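Local structure of PROTEIN (hypothetical protein EF0366) (Enterococcus faecalis, 1VPY) at residues I147-Y157 and Q173-E181; I14-S22 and Y38-D48. The protein is of unknown function, a DUF72-family protein with a TIM alpha/beta-barrel fold and with zinc ions bound in the crystal. One frame throughout, in Å; residues are numbered along the deposited sequence.

Contact 1. Residues I147-Y157 and Q173-E181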
# COMPACT_ATOMS: atom_id res chain seq x y z
N ILE A 147 -0.97 -7.76 5.83
CA ILE A 147 0.10 -7.40 4.89
C ILE A 147 -0.45 -7.12 3.49
O ILE A 147 -1.08 -7.98 2.88
CB ILE A 147 1.19 -8.49 4.81
CG1 ILE A 147 1.80 -8.77 6.19
CG2 ILE A 147 2.27 -8.11 3.81
CD1 ILE A 147 2.37 -7.56 6.90
N ALA A 148 -0.20 -5.91 3.00
CA ALA A 148 -0.52 -5.58 1.63
C ALA A 148 0.77 -5.70 0.82
O ALA A 148 1.76 -5.02 1.11
CB ALA A 148 -1.09 -4.18 1.55
N ILE A 149 0.75 -6.58 -0.17
CA ILE A 149 1.91 -6.83 -1.02
C ILE A 149 1.72 -6.06 -2.33
O ILE A 149 0.65 -6.13 -2.94
CB ILE A 149 2.06 -8.36 -1.33
CG1 ILE A 149 2.33 -9.18 -0.06
CG2 ILE A 149 3.07 -8.62 -2.44
CD1 ILE A 149 3.73 -9.06 0.52
N GLU A 150 2.74 -5.32 -2.74
CA GLU A 150 2.76 -4.68 -4.06
C GLU A 150 3.94 -5.14 -4.91
O GLU A 150 5.05 -5.24 -4.41
CB GLU A 150 2.78 -3.17 -3.94
CG GLU A 150 2.47 -2.49 -5.24
CD GLU A 150 2.64 -0.99 -5.19
OE1 GLU A 150 2.17 -0.36 -4.22
OE2 GLU A 150 3.24 -0.45 -6.15
N LEU A 151 3.68 -5.40 -6.20
CA LEU A 151 4.70 -5.84 -7.16
C LEU A 151 4.84 -4.87 -8.34
O LEU A 151 3.86 -4.21 -8.72
CB LEU A 151 4.36 -7.24 -7.69
CG LEU A 151 3.80 -8.30 -6.73
CD1 LEU A 151 3.00 -9.34 -7.48
CD2 LEU A 151 4.89 -8.96 -5.91
N ARG A 152 6.05 -4.77 -8.91
CA ARG A 152 6.33 -3.94 -10.10
C ARG A 152 6.87 -4.76 -11.26
O ARG A 152 7.54 -4.22 -12.14
CB ARG A 152 7.34 -2.82 -9.81
CG ARG A 152 6.87 -1.73 -8.88
CD ARG A 152 7.35 -0.35 -9.32
NE ARG A 152 7.24 0.64 -8.24
CZ ARG A 152 6.11 0.98 -7.62
NH1 ARG A 152 4.96 0.41 -7.97
NH2 ARG A 152 6.11 1.88 -6.65
N ASN A 153 6.58 -6.05 -11.27
CA ASN A 153 7.06 -6.94 -12.33
C ASN A 153 5.92 -7.76 -12.92
O ASN A 153 5.19 -8.44 -12.19
CB ASN A 153 8.16 -7.85 -11.79
CG ASN A 153 8.80 -8.69 -12.87
OD1 ASN A 153 8.21 -9.64 -13.37
ND2 ASN A 153 10.03 -8.34 -13.23
N ASN A 154 5.78 -7.71 -14.24
CA ASN A 154 4.63 -8.32 -14.91
C ASN A 154 4.66 -9.85 -15.04
O ASN A 154 3.66 -10.44 -15.45
CB ASN A 154 4.40 -7.69 -16.29
CG ASN A 154 5.25 -8.34 -17.37
OD1 ASN A 154 4.73 -9.07 -18.21
ND2 ASN A 154 6.55 -8.10 -17.33
N SER A 155 5.78 -10.48 -14.71
CA SER A 155 5.89 -11.95 -14.83
C SER A 155 4.97 -12.65 -13.83
O SER A 155 4.44 -13.73 -14.11
CB SER A 155 7.34 -12.44 -14.68
OG SER A 155 7.80 -12.36 -13.34
N TRP A 156 4.77 -12.02 -12.67
CA TRP A 156 3.76 -12.42 -11.69
C TRP A 156 2.35 -12.45 -12.29
O TRP A 156 1.48 -13.17 -11.82
CB TRP A 156 3.73 -11.44 -10.51
CG TRP A 156 4.98 -11.37 -9.69
CD1 TRP A 156 5.90 -10.36 -9.67
CD2 TRP A 156 5.45 -12.35 -8.74
NE1 TRP A 156 6.90 -10.64 -8.78
CE2 TRP A 156 6.66 -11.85 -8.20
CE3 TRP A 156 4.97 -13.59 -8.31
CZ2 TRP A 156 7.39 -12.56 -7.24
CZ3 TRP A 156 5.70 -14.29 -7.35
CH2 TRP A 156 6.90 -13.77 -6.83
N TYR A 157 2.14 -11.64 -13.33
CA TYR A 157 0.83 -11.45 -13.94
C TYR A 157 0.64 -12.17 -15.27
O TYR A 157 -0.47 -12.17 -15.82
CB TYR A 157 0.55 -9.96 -14.11
CG TYR A 157 0.39 -9.22 -12.81
CD1 TYR A 157 -0.86 -9.11 -12.19
CD2 TYR A 157 1.48 -8.62 -12.19
CE1 TYR A 157 -1.02 -8.42 -10.99
CE2 TYR A 157 1.34 -7.92 -10.99
CZ TYR A 157 0.08 -7.83 -10.39
OH TYR A 157 -0.06 -7.14 -9.21
N GLN A 173 -3.20 -15.09 3.02
CA GLN A 173 -3.99 -13.91 3.41
C GLN A 173 -3.30 -12.59 3.04
O GLN A 173 -3.48 -11.58 3.72
CB GLN A 173 -4.35 -13.93 4.90
CG GLN A 173 -5.23 -15.09 5.35
CD GLN A 173 -4.44 -16.25 5.94
OE1 GLN A 173 -3.22 -16.15 6.15
NE2 GLN A 173 -5.12 -17.35 6.22
N PHE A 174 -2.51 -12.61 1.97
CA PHE A 174 -1.88 -11.38 1.49
C PHE A 174 -2.91 -10.58 0.73
O PHE A 174 -3.68 -11.13 -0.06
CB PHE A 174 -0.68 -11.69 0.58
CG PHE A 174 0.57 -12.08 1.32
CD1 PHE A 174 0.92 -11.47 2.52
CD2 PHE A 174 1.43 -13.04 0.79
CE1 PHE A 174 2.09 -11.82 3.20
CE2 PHE A 174 2.60 -13.40 1.46
CZ PHE A 174 2.93 -12.80 2.66
N SER A 175 -2.95 -9.27 0.99
CA SER A 175 -3.81 -8.37 0.24
C SER A 175 -3.02 -7.84 -0.97
O SER A 175 -2.21 -6.92 -0.82
CB SER A 175 -4.31 -7.24 1.13
OG SER A 175 -5.14 -6.36 0.38
N LEU A 176 -3.23 -8.43 -2.14
CA LEU A 176 -2.43 -8.05 -3.31
C LEU A 176 -2.86 -6.67 -3.81
O LEU A 176 -4.02 -6.47 -4.18
CB LEU A 176 -2.52 -9.07 -4.44
CG LEU A 176 -1.73 -8.75 -5.70
CD1 LEU A 176 -0.21 -8.87 -5.48
CD2 LEU A 176 -2.15 -9.65 -6.85
N VAL A 177 -1.91 -5.74 -3.80
CA VAL A 177 -2.21 -4.35 -4.10
C VAL A 177 -2.61 -4.15 -5.56
O VAL A 177 -1.86 -4.51 -6.48
CB VAL A 177 -1.04 -3.43 -3.70
CG1 VAL A 177 -1.22 -2.04 -4.28
CG2 VAL A 177 -0.91 -3.37 -2.15
N ILE A 178 -3.81 -3.61 -5.77
CA ILE A 178 -4.26 -3.30 -7.12
C ILE A 178 -3.65 -1.97 -7.54
O ILE A 178 -3.85 -0.95 -6.86
CB ILE A 178 -5.79 -3.25 -7.24
CG1 ILE A 178 -6.40 -4.54 -6.66
CG2 ILE A 178 -6.19 -3.06 -8.70
CD1 ILE A 178 -7.86 -4.47 -6.39
N VAL A 179 -2.91 -1.98 -8.65
CA VAL A 179 -2.13 -0.80 -9.04
C VAL A 179 -2.49 -0.16 -10.38
O VAL A 179 -2.63 -0.84 -11.40
CB VAL A 179 -0.61 -1.07 -9.01
CG1 VAL A 179 -0.15 -1.32 -7.59
CG2 VAL A 179 -0.22 -2.22 -9.96
N ASP A 180 -2.64 1.16 -10.35
CA ASP A 180 -2.66 1.95 -11.57
C ASP A 180 -1.32 2.66 -11.63
O ASP A 180 -0.96 3.39 -10.71
CB ASP A 180 -3.80 2.97 -11.57
CG ASP A 180 -3.97 3.63 -12.91
OD1 ASP A 180 -4.24 2.91 -13.90
OD2 ASP A 180 -3.82 4.87 -12.99
N GLU A 181 -0.57 2.43 -12.71
CA GLU A 181 0.78 2.96 -12.83
C GLU A 181 1.25 3.00 -14.29
O GLU A 181 0.64 2.37 -15.16
CB GLU A 181 1.74 2.15 -11.94
CG GLU A 181 1.91 0.68 -12.34
CD GLU A 181 2.85 -0.07 -11.43
OE1 GLU A 181 2.51 -0.25 -10.23
OE2 GLU A 181 3.94 -0.47 -11.90
O HOH W 1 -2.05 -10.51 5.76
O HOH W 2 0.60 -5.45 -6.89
O HOH W 3 -2.44 -6.15 -8.42
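Ile149 and Ser175 meet through the backbone of two neighbouring parallel strands in a TIM barrel. Strand 147-150, helix 162-171 and strand 175-180 form one beta-alpha-beta unit. Three hydrogen bonds join the strands. Ser175 N donates to Ile147 O at 3.0 Å. Ile149 N donates to Ser175 O, and Val177 N to Ile149 O. The CA of Ala148 adds a CA-H...O contact to Ser175 O at 3.3 Å.

On the face that carries Ile149 and Leu176, Ile149 CG1 lies over one face of the Phe174 ring. This CH-pi contact measures 3.9 Å from CG1 to the ring centroid, 22° off the ring normal. CG1 stands beside the backbone N of Ile149 (chi1 -63°), which sets it above the ring. Ile147 CB comes instead to the edge of the same ring. Arg139 of helix 129-141 touches both Ile147 and Phe174. Further along, Leu151 CD1 packs on Leu176 CD1 at 3.8 Å, the two side chains crossing at about a right angle.

Beyond Val177 the strands part, and water fills in. One water accepts from Leu151 N, donates to Val177 O and bonds with Tyr157 OH. A second water also links Tyr157 OH to Val177 O.

Glu150 runs extended across Val177 and Val179, its CD 3.7 Å from Val179 CG1. Its OE1 makes a salt bridge with Arg204. At the C-terminal ends of the strands Arg152 joins two acids. Arg152 NH1 makes a salt bridge to Glu150 OE2, though the hydrogen bond within it is weak in angle. Arg152 NH1 also makes a salt bridge to Glu181 OE1 at 3.4 Å, with guanidinium and carboxylate planes 67° apart. This cation probably offsets the repulsion between Glu150 OE2 and Glu181 OE1, which lie 4.1 Å apart.

Contact 2. Residues I14-S22 and Y38-D48. With ZN (zinc ion), chain E.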
# COMPACT_ATOMS: atom_id res chain seq x y z
N ILE A 14 -14.97 2.07 2.27
CA ILE A 14 -13.97 2.65 1.36
C ILE A 14 -13.31 3.90 1.96
O ILE A 14 -13.95 4.93 2.14
CB ILE A 14 -14.57 3.04 -0.02
CG1 ILE A 14 -15.29 1.86 -0.67
CG2 ILE A 14 -13.48 3.60 -0.95
CD1 ILE A 14 -16.19 2.26 -1.85
N ARG A 15 -12.01 3.80 2.23
CA ARG A 15 -11.24 4.93 2.75
C ARG A 15 -10.28 5.48 1.69
O ARG A 15 -9.57 4.72 1.03
CB ARG A 15 -10.43 4.51 3.97
CG ARG A 15 -11.24 4.20 5.21
CD ARG A 15 -10.35 3.48 6.19
NE ARG A 15 -10.85 3.55 7.56
CZ ARG A 15 -11.54 2.59 8.15
NH1 ARG A 15 -11.82 1.48 7.50
NH2 ARG A 15 -11.94 2.73 9.40
N LEU A 16 -10.27 6.80 1.55
CA LEU A 16 -9.36 7.47 0.61
C LEU A 16 -8.23 8.16 1.36
O LEU A 16 -8.45 8.82 2.38
CB LEU A 16 -10.12 8.47 -0.26
CG LEU A 16 -11.40 7.96 -0.92
CD1 LEU A 16 -12.01 9.04 -1.78
CD2 LEU A 16 -11.13 6.71 -1.73
N GLY A 17 -7.02 8.02 0.83
CA GLY A 17 -5.85 8.59 1.48
C GLY A 17 -4.72 8.96 0.54
O GLY A 17 -4.76 8.66 -0.65
N LEU A 18 -3.71 9.61 1.10
CA LEU A 18 -2.53 10.05 0.35
C LEU A 18 -1.25 9.56 1.00
O LEU A 18 -1.27 8.94 2.07
CB LEU A 18 -2.47 11.59 0.28
CG LEU A 18 -3.71 12.41 -0.03
CD1 LEU A 18 -3.42 13.88 0.20
CD2 LEU A 18 -4.16 12.16 -1.45
N THR A 19 -0.14 9.86 0.35
CA THR A 19 1.19 9.68 0.90
C THR A 19 1.69 11.00 1.47
O THR A 19 2.32 11.04 2.53
CB THR A 19 2.15 9.20 -0.18
OG1 THR A 19 1.65 7.98 -0.74
CG2 THR A 19 3.53 8.97 0.39
N SER A 20 1.41 12.08 0.73
CA SER A 20 1.89 13.41 1.08
C SER A 20 0.92 14.18 1.96
O SER A 20 0.41 15.24 1.57
CB SER A 20 2.23 14.21 -0.18
OG SER A 20 3.30 13.59 -0.88
N PHE A 21 0.66 13.64 3.15
CA PHE A 21 0.16 14.46 4.25
C PHE A 21 1.19 15.58 4.43
O PHE A 21 0.84 16.69 4.81
CB PHE A 21 -0.03 13.63 5.54
CG PHE A 21 1.26 13.26 6.25
CD1 PHE A 21 2.00 12.16 5.83
CD2 PHE A 21 1.71 14.01 7.33
CE1 PHE A 21 3.19 11.82 6.48
CE2 PHE A 21 2.89 13.68 7.98
CZ PHE A 21 3.64 12.58 7.55
N SER A 22 2.45 15.24 4.13
CA SER A 22 3.57 16.18 4.02
C SER A 22 3.62 17.24 5.12
O SER A 22 3.29 18.41 4.90
CB SER A 22 3.59 16.83 2.63
OG SER A 22 4.89 17.26 2.29
N TYR A 38 -4.21 16.66 8.87
CA TYR A 38 -4.57 15.74 7.80
C TYR A 38 -5.72 14.83 8.24
O TYR A 38 -6.64 14.55 7.46
CB TYR A 38 -3.36 14.90 7.38
CG TYR A 38 -3.68 13.84 6.37
CD1 TYR A 38 -4.26 12.63 6.76
CD2 TYR A 38 -3.42 14.03 5.01
CE1 TYR A 38 -4.57 11.66 5.84
CE2 TYR A 38 -3.72 13.05 4.07
CZ TYR A 38 -4.30 11.86 4.50
OH TYR A 38 -4.61 10.86 3.61
N ALA A 39 -5.68 14.39 9.50
CA ALA A 39 -6.69 13.51 10.08
C ALA A 39 -8.00 14.23 10.35
O ALA A 39 -8.94 13.63 10.87
CB ALA A 39 -6.16 12.88 11.35
N SER A 40 -8.07 15.51 10.00
CA SER A 40 -9.32 16.27 10.06
C SER A 40 -10.19 16.02 8.83
O SER A 40 -11.42 16.03 8.93
CB SER A 40 -9.07 17.78 10.20
OG SER A 40 -8.41 18.08 11.41
N HIS A 41 -9.55 15.81 7.67
CA HIS A 41 -10.30 15.61 6.42
C HIS A 41 -10.31 14.16 5.94
O HIS A 41 -11.27 13.75 5.30
CB HIS A 41 -9.80 16.51 5.26
CG HIS A 41 -8.83 17.58 5.67
ND1 HIS A 41 -9.22 18.72 6.34
CD2 HIS A 41 -7.50 17.69 5.46
CE1 HIS A 41 -8.16 19.48 6.55
NE2 HIS A 41 -7.11 18.88 6.02
N LEU A 42 -9.25 13.41 6.20
CA LEU A 42 -9.15 12.07 5.62
C LEU A 42 -9.08 10.92 6.65
O LEU A 42 -8.54 11.10 7.74
CB LEU A 42 -8.02 11.99 4.59
CG LEU A 42 -8.29 12.76 3.29
CD1 LEU A 42 -7.07 12.81 2.39
CD2 LEU A 42 -9.47 12.17 2.52
N PRO A 43 -9.65 9.75 6.29
CA PRO A 43 -9.68 8.58 7.18
C PRO A 43 -8.50 7.62 6.98
O PRO A 43 -8.39 6.62 7.69
CB PRO A 43 -10.97 7.89 6.76
CG PRO A 43 -11.07 8.17 5.28
CD PRO A 43 -10.36 9.48 5.02
N LEU A 44 -7.62 7.92 6.03
CA LEU A 44 -6.55 7.01 5.71
C LEU A 44 -5.33 7.79 5.24
O LEU A 44 -5.46 8.78 4.52
CB LEU A 44 -7.01 6.04 4.63
CG LEU A 44 -6.09 4.93 4.11
CD1 LEU A 44 -5.79 3.89 5.20
CD2 LEU A 44 -6.74 4.28 2.91
N VAL A 45 -4.16 7.34 5.67
CA VAL A 45 -2.91 7.90 5.18
C VAL A 45 -1.93 6.76 4.91
O VAL A 45 -1.98 5.72 5.56
CB VAL A 45 -2.31 8.91 6.18
CG1 VAL A 45 -1.57 8.20 7.30
CG2 VAL A 45 -1.38 9.88 5.46
N GLU A 46 -1.07 6.96 3.92
CA GLU A 46 0.09 6.09 3.78
C GLU A 46 1.31 6.86 4.21
O GLU A 46 1.57 7.96 3.72
CB GLU A 46 0.27 5.61 2.35
CG GLU A 46 1.48 4.70 2.19
CD GLU A 46 1.73 4.31 0.76
OE1 GLU A 46 0.78 3.90 0.07
OE2 GLU A 46 2.89 4.41 0.31
N MSE A 47 2.06 6.28 5.13
CA MSE A 47 3.29 6.88 5.59
C MSE A 47 4.48 6.08 5.10
O MSE A 47 4.57 4.88 5.35
CB MSE A 47 3.29 7.01 7.10
CG MSE A 47 2.22 7.95 7.59
SE MSE A 47 2.42 8.37 9.47
CE MSE A 47 4.12 9.45 9.42
N ASP A 48 5.36 6.77 4.37
CA ASP A 48 6.53 6.16 3.76
C ASP A 48 7.78 6.36 4.60
O ASP A 48 8.82 5.77 4.33
CB ASP A 48 6.73 6.72 2.37
CG ASP A 48 5.67 6.25 1.39
OD1 ASP A 48 4.82 5.41 1.76
OD2 ASP A 48 5.68 6.72 0.24
ZN ZN E . -6.20 21.14 5.37
O HOH W 4 4.55 9.67 3.92
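Leu18 and Glu46 join the first two neighbouring parallel strands of the TIM barrel, 13-18 and 44-47, with helix 35-41 between them in sequence. Among the polar contacts, Glu46 N donates to Leu18 O, nearly straight at 173°. Leu18 N turns to a side chain instead and donates to Tyr38 OH at 2.9 Å, a bond between strand and helix. Tyr38 OH also lies near Leu44 O, but that modelled bond is too short to be relied on. Thr19 CA adds a CA-H...O contact to Glu46 O at 3.3 Å. A water donates to Thr19 O and accepts from Asp48 N.

Several apolar contacts gather round Tyr38. Its CG is anti to the backbone N (chi1 175°), and the ring reaches from the helix to the strands. Val45 CG2 lies over one ring face, while Leu18 CD1 sits at the edge, 4.0 Å from Tyr38 CE2. Phe21 CB packs against Tyr38 CD2. The Phe21 ring meets selenomethionine Met47 in an oblique Met-aromatic contact, with SE 5.2 Å from the ring centroid.

Arg15 passes alongside Pro43. Its NH1 makes a salt bridge with Glu250, and Glu46 OE2 makes one with Arg204. Zinc is bound by Glu37 and by His41 NE2 at 2.5 Å.

Both contacts are largely buried and join neighbouring strands of the same closed barrel. They lie on opposite sides of the chain's centre, about 20 Å apart between their centres. Contact 1 has three direct backbone bonds between its strands. Contact 2 has one, and a helix tyrosine supplements it. Waters bridge the segments in both. The charged network of contact 1 lies partly between its own segments, whereas Arg15 and Glu46 of contact 2 have salt-bridge partners outside. Arg204 of strand 201-205 links the two, with salt bridges to Glu150 and Glu46. Contact 2 also extends outward to a zinc site on its helix.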